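PDB 2IN3: DSBA-like thioredoxin domain-containing protein from Nitrosomonas europaea, which is a putative protein disulfide isomerase of the DsbA family, FrnE-like subfamily, and probably works as a thiol-disulfide oxidoreductase. Local coordinates for residues Ala14-Ser19 against Glu94-Gly99; Ala130-Leu135 against Val152-Glu157. All blocks are in the same frame, centred on the assembly; numbering follows the deposited sequence.

From the N terminus, strand 9-14 of the thioredoxin-like sheet runs into the loop 14-19. Contact 1 fastens that loop to the start of helix 94-106, closing 74 intervening residues that include strand 40-45 and helix 58-75. Contact 2 follows further along the chain and closes a shorter loop of 16 residues, mostly helix, by setting helix 132-141 against the end of helix 146-154. The two are in series, neither nested nor crossed, and lie about 12 Å apart, centre to centre. Helix 94-106 joins them: Arg98 NH2 reaches Phe153 O at 2.8 Å, a hydrogen bond, and Arg98 makes a cation-pi contact with the Phe153 ring. Helix 94-106 therefore touches both the loop after strand 9-14 and Phe153 of helix 146-154.

Contact 1 (Ala14-Ser19 against Glu94-Gly99). With PO4 (phosphate ion), chain B.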
loop_
_atom_site.group_PDB
_atom_site.type_symbol
_atom_site.label_atom_id
_atom_site.label_comp_id
_atom_site.label_asym_id
_atom_site.label_seq_id
_atom_site.Cartn_x
_atom_site.Cartn_y
_atom_site.Cartn_z
ATOM N N ALA A 14 -0.727 0.049 -4.454
ATOM C CA ALA A 14 -0.945 0.974 -3.332
ATOM C C ALA A 14 0.357 1.433 -2.735
ATOM O O ALA A 14 1.397 0.796 -2.927
ATOM C CB ALA A 14 -1.821 0.349 -2.280
ATOM N N ASP A 15 0.290 2.548 -2.030
ATOM C CA ASP A 15 1.421 3.117 -1.330
ATOM C C ASP A 15 0.960 3.376 0.104
ATOM O O ASP A 15 -0.116 3.952 0.300
ATOM C CB ASP A 15 1.775 4.454 -1.992
ATOM C CG ASP A 15 3.049 5.053 -1.441
ATOM O OD1 ASP A 15 3.087 5.380 -0.232
ATOM O OD2 ASP A 15 4.032 5.182 -2.220
ATOM N N PRO A 16 1.759 2.957 1.109
ATOM C CA PRO A 16 1.449 3.175 2.535
ATOM C C PRO A 16 1.202 4.658 2.895
ATOM O O PRO A 16 0.520 4.933 3.885
ATOM C CB PRO A 16 2.742 2.746 3.248
ATOM C CG PRO A 16 3.453 1.894 2.309
ATOM C CD PRO A 16 3.067 2.301 0.927
HETATM N N MSE A 17 1.780 5.591 2.134
HETATM C CA MSE A 17 1.544 7.035 2.376
HETATM C C MSE A 17 0.537 7.689 1.441
HETATM O O MSE A 17 0.566 8.898 1.244
HETATM C CB MSE A 17 2.864 7.829 2.370
HETATM C CG MSE A 17 3.806 7.349 3.470
HETATM SE SE MSE A 17 5.642 7.910 3.219
HETATM C CE MSE A 17 5.546 9.742 3.899
ATOM N N CYS A 18 -0.369 6.874 0.919
ATOM C CA CYS A 18 -1.531 7.309 0.182
ATOM C C CYS A 18 -2.777 7.189 1.094
ATOM O O CYS A 18 -3.061 6.108 1.606
ATOM C CB CYS A 18 -1.667 6.436 -1.060
ATOM S SG CYS A 18 -3.279 6.562 -1.882
ATOM N N SER A 19 -3.474 8.307 1.332
ATOM C CA SER A 19 -4.516 8.354 2.358
ATOM C C SER A 19 -5.736 7.543 1.959
ATOM O O SER A 19 -6.318 6.885 2.791
ATOM C CB SER A 19 -4.890 9.787 2.748
ATOM O OG SER A 19 -5.366 10.539 1.640
ATOM N N GLU A 94 9.337 6.245 -1.002
ATOM C CA GLU A 94 10.077 5.071 -1.458
ATOM C C GLU A 94 10.503 4.083 -0.362
ATOM O O GLU A 94 10.396 2.860 -0.570
ATOM C CB GLU A 94 11.261 5.455 -2.382
ATOM C CG GLU A 94 11.955 4.279 -3.053
ATOM C CD GLU A 94 13.020 3.646 -2.178
ATOM O OE1 GLU A 94 13.435 4.311 -1.206
ATOM O OE2 GLU A 94 13.457 2.500 -2.461
ATOM N N PRO A 95 11.087 4.577 0.762
ATOM C CA PRO A 95 11.501 3.604 1.777
ATOM C C PRO A 95 10.377 2.710 2.328
ATOM O O PRO A 95 10.610 1.525 2.525
ATOM C CB PRO A 95 12.101 4.486 2.872
ATOM C CG PRO A 95 12.685 5.647 2.088
ATOM C CD PRO A 95 11.559 5.932 1.116
ATOM N N ALA A 96 9.182 3.262 2.552
ATOM C CA ALA A 96 8.089 2.454 3.061
ATOM C C ALA A 96 7.694 1.418 2.005
ATOM O O ALA A 96 7.441 0.265 2.340
ATOM C CB ALA A 96 6.883 3.333 3.449
ATOM N N CYS A 97 7.615 1.829 0.747
ATOM C CA CYS A 97 7.375 0.854 -0.344
ATOM C C CYS A 97 8.420 -0.273 -0.340
ATOM O O CYS A 97 8.078 -1.458 -0.435
ATOM C CB CYS A 97 7.369 1.557 -1.695
ATOM S SG CYS A 97 5.960 2.583 -1.934
ATOM N N ARG A 98 9.707 0.098 -0.235
ATOM C CA ARG A 98 10.784 -0.864 -0.131
ATOM C C ARG A 98 10.674 -1.778 1.109
ATOM O O ARG A 98 11.115 -2.930 1.070
ATOM C CB ARG A 98 12.161 -0.159 -0.185
ATOM C CG ARG A 98 13.365 -1.086 -0.111
ATOM C CD ARG A 98 14.634 -0.430 -0.705
ATOM N NE ARG A 98 14.764 1.012 -0.490
ATOM C CZ ARG A 98 15.601 1.593 0.378
ATOM N NH1 ARG A 98 15.618 2.914 0.459
ATOM N NH2 ARG A 98 16.399 0.877 1.173
ATOM N N GLY A 99 10.100 -1.278 2.195
ATOM C CA GLY A 99 9.943 -2.116 3.399
ATOM C C GLY A 99 8.956 -3.228 3.118
ATOM O O GLY A 99 9.164 -4.391 3.506
HETATM P P PO4 B . -2.937 11.681 -0.745
HETATM O O1 PO4 B . -2.988 13.182 -0.700
HETATM O O2 PO4 B . -1.768 11.159 -1.553
HETATM O O3 PO4 B . -2.898 11.153 0.656
HETATM O O4 PO4 B . -4.183 11.226 -1.501
#
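Asp15 and Pro16, in the loop that leads from strand 9-14 of the thioredoxin-like fold into helix 19-35, meet Ala96 and Cys97 on helix 94-106. Asp15 points CG anti to its backbone N (chi1 -173°), and this swings the carboxylate toward helix 94-106, where Asp15 OD2 stands 3.2 Å from Cys97 SG. The other oxygen makes an Asx turn: Asp15 OD1 accepts from Met17 N at 2.7 Å through the anti lone pair, away from OD2. Around it runs a type I turn, with Cys18 N bonded to Asp15 O at 3.0 Å. With an alanine here, Met17 N would probably be left without its side-chain acceptor and Cys97 SG without the carboxylate packed against it. Pro16 turns its ring to the helix, CG against Ala96 CB at 3.9 Å and CD against Cys97 SG at 4.1 Å, while Phe115 and Ile118 of helix 111-123 also pack on it. Cys18, N-cap of helix 19-35, fits with Cys21 the thioredoxin-type CxxC pattern, consistent with a redox-active pair. A phosphate, probably from the crystallisation liquor, also bonds His67 ND1; Ser19 N (3.0 Å) and Ser19 OG (2.7 Å) both donate to its O3.

Contact 2 (Ala130-Leu135 against Val152-Glu157); sequences AQLAIL and VFQSDE
Leu132 packs obliquely against the Phe153 ring, and its side chain can be traced outward atom by atom. Leu132 CB sits 4.0 Å from Phe153 CE2. With CG anti to the backbone N (chi1 166°), the branch is carried on toward helix 146-154, where the two methyls part company. Leu132 CD1 comes 3.6 Å from Phe153 CD2; Leu132 CD2 instead reaches Gln154 NE2 at 3.4 Å, a packing contact between a methyl and an amide nitrogen, the two side chains crossing at about a right angle. Leu132 and Phe153 themselves run past each other in opposite directions. This is helix-to-helix packing within the helical region that DsbA-like proteins carry between strands of the thioredoxin fold, and it joins the first turn of helix 132-141 to the last turn of helix 146-154. One turn on, Leu135 adds a second apolar contact, Leu135 CD1 to Phe153 CE1 at 3.7 Å, its side chain roughly perpendicular to that of Phe153. Beyond Gln154, Val152 O accepts both Ser155 N, at 3.0 Å, and Ser155 OG, at 2.6 Å, the hydroxyl lying in the carbonyl plane on a lone pair, while Ser155 also caps helix 156-171 at Ala158 N.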
loop_
_atom_site.group_PDB
_atom_site.type_symbol
_atom_site.label_atom_id
_atom_site.label_comp_id
_atom_site.label_asym_id
_atom_site.label_seq_id
_atom_site.Cartn_x
_atom_site.Cartn_y
_atom_site.Cartn_z
ATOM N N ALA A 130 9.319 6.957 6.574
ATOM C CA ALA A 130 10.463 7.000 5.650
ATOM C C ALA A 130 11.789 6.523 6.268
ATOM O O ALA A 130 12.760 6.297 5.537
ATOM C CB ALA A 130 10.623 8.401 5.083
ATOM N N GLN A 131 11.843 6.368 7.599
ATOM C CA GLN A 131 13.074 5.972 8.290
ATOM C C GLN A 131 13.175 4.480 8.614
ATOM O O GLN A 131 12.222 3.879 9.099
ATOM C CB GLN A 131 13.288 6.781 9.588
ATOM C CG GLN A 131 13.009 8.291 9.487
ATOM C CD GLN A 131 14.041 9.061 8.646
ATOM O OE1 GLN A 131 15.228 8.725 8.620
ATOM N NE2 GLN A 131 13.580 10.119 7.973
ATOM N N LEU A 132 14.359 3.908 8.391
ATOM C CA LEU A 132 14.629 2.502 8.722
ATOM C C LEU A 132 14.317 2.189 10.195
ATOM O O LEU A 132 13.724 1.149 10.507
ATOM C CB LEU A 132 16.076 2.092 8.360
ATOM C CG LEU A 132 16.638 0.772 8.919
ATOM C CD1 LEU A 132 15.946 -0.425 8.295
ATOM C CD2 LEU A 132 18.156 0.640 8.777
ATOM N N ALA A 133 14.709 3.096 11.085
ATOM C CA ALA A 133 14.499 2.917 12.518
ATOM C C ALA A 133 13.030 2.619 12.796
ATOM O O ALA A 133 12.700 1.686 13.539
ATOM C CB ALA A 133 14.973 4.154 13.295
ATOM N N ILE A 134 12.151 3.385 12.157
ATOM C CA ILE A 134 10.726 3.173 12.283
ATOM C C ILE A 134 10.269 1.853 11.654
ATOM O O ILE A 134 9.554 1.064 12.301
ATOM C CB ILE A 134 9.928 4.396 11.733
ATOM C CG1 ILE A 134 10.352 5.686 12.469
ATOM C CG2 ILE A 134 8.423 4.150 11.821
ATOM C CD1 ILE A 134 10.120 5.660 13.977
ATOM N N LEU A 135 10.702 1.598 10.416
ATOM C CA LEU A 135 10.284 0.411 9.679
ATOM C C LEU A 135 10.681 -0.917 10.353
ATOM O O LEU A 135 9.874 -1.859 10.390
ATOM C CB LEU A 135 10.793 0.471 8.227
ATOM C CG LEU A 135 10.190 1.607 7.363
ATOM C CD1 LEU A 135 10.922 1.735 6.022
ATOM C CD2 LEU A 135 8.663 1.439 7.152
ATOM N N VAL A 152 17.897 -7.134 4.151
ATOM C CA VAL A 152 17.019 -7.150 2.977
ATOM C C VAL A 152 16.626 -5.729 2.556
ATOM O O VAL A 152 16.810 -5.368 1.395
ATOM C CB VAL A 152 15.787 -8.100 3.151
ATOM C CG1 VAL A 152 14.825 -8.021 1.941
ATOM C CG2 VAL A 152 16.276 -9.557 3.360
ATOM N N PHE A 153 16.159 -4.915 3.513
ATOM C CA PHE A 153 15.813 -3.505 3.251
ATOM C C PHE A 153 16.954 -2.686 2.595
ATOM O O PHE A 153 16.725 -1.842 1.704
ATOM C CB PHE A 153 15.321 -2.819 4.541
ATOM C CG PHE A 153 14.999 -1.362 4.362
ATOM C CD1 PHE A 153 13.753 -0.969 3.866
ATOM C CD2 PHE A 153 15.940 -0.386 4.673
ATOM C CE1 PHE A 153 13.452 0.369 3.688
ATOM C CE2 PHE A 153 15.651 0.968 4.504
ATOM C CZ PHE A 153 14.406 1.349 4.012
ATOM N N GLN A 154 18.178 -2.935 3.037
ATOM C CA GLN A 154 19.324 -2.195 2.532
ATOM C C GLN A 154 19.893 -2.742 1.216
ATOM O O GLN A 154 20.769 -2.100 0.603
ATOM C CB GLN A 154 20.412 -2.121 3.620
ATOM C CG GLN A 154 19.896 -1.342 4.859
ATOM C CD GLN A 154 20.918 -1.236 5.965
ATOM O OE1 GLN A 154 21.804 -2.074 6.080
ATOM N NE2 GLN A 154 20.780 -0.215 6.807
ATOM N N SER A 155 19.419 -3.916 0.786
ATOM C CA SER A 155 20.030 -4.626 -0.356
ATOM C C SER A 155 19.685 -3.955 -1.681
ATOM O O SER A 155 18.596 -3.397 -1.822
ATOM C CB SER A 155 19.572 -6.093 -0.419
ATOM O OG SER A 155 18.187 -6.192 -0.700
ATOM N N ASP A 156 20.611 -4.045 -2.646
ATOM C CA ASP A 156 20.328 -3.611 -4.017
ATOM C C ASP A 156 19.115 -4.333 -4.586
ATOM O O ASP A 156 18.316 -3.720 -5.320
ATOM C CB ASP A 156 21.540 -3.814 -4.931
ATOM C CG ASP A 156 22.585 -2.737 -4.742
ATOM O OD1 ASP A 156 22.258 -1.672 -4.163
ATOM O OD2 ASP A 156 23.738 -2.948 -5.156
ATOM N N GLU A 157 18.981 -5.619 -4.251
ATOM C CA GLU A 157 17.830 -6.398 -4.683
ATOM C C GLU A 157 16.491 -5.766 -4.281
ATOM O O GLU A 157 15.591 -5.631 -5.116
ATOM C CB GLU A 157 17.905 -7.851 -4.201
ATOM C CG GLU A 157 16.704 -8.673 -4.746
ATOM C CD GLU A 157 16.564 -10.082 -4.160
ATOM O OE1 GLU A 157 17.345 -10.466 -3.244
ATOM O OE2 GLU A 157 15.642 -10.803 -4.618
#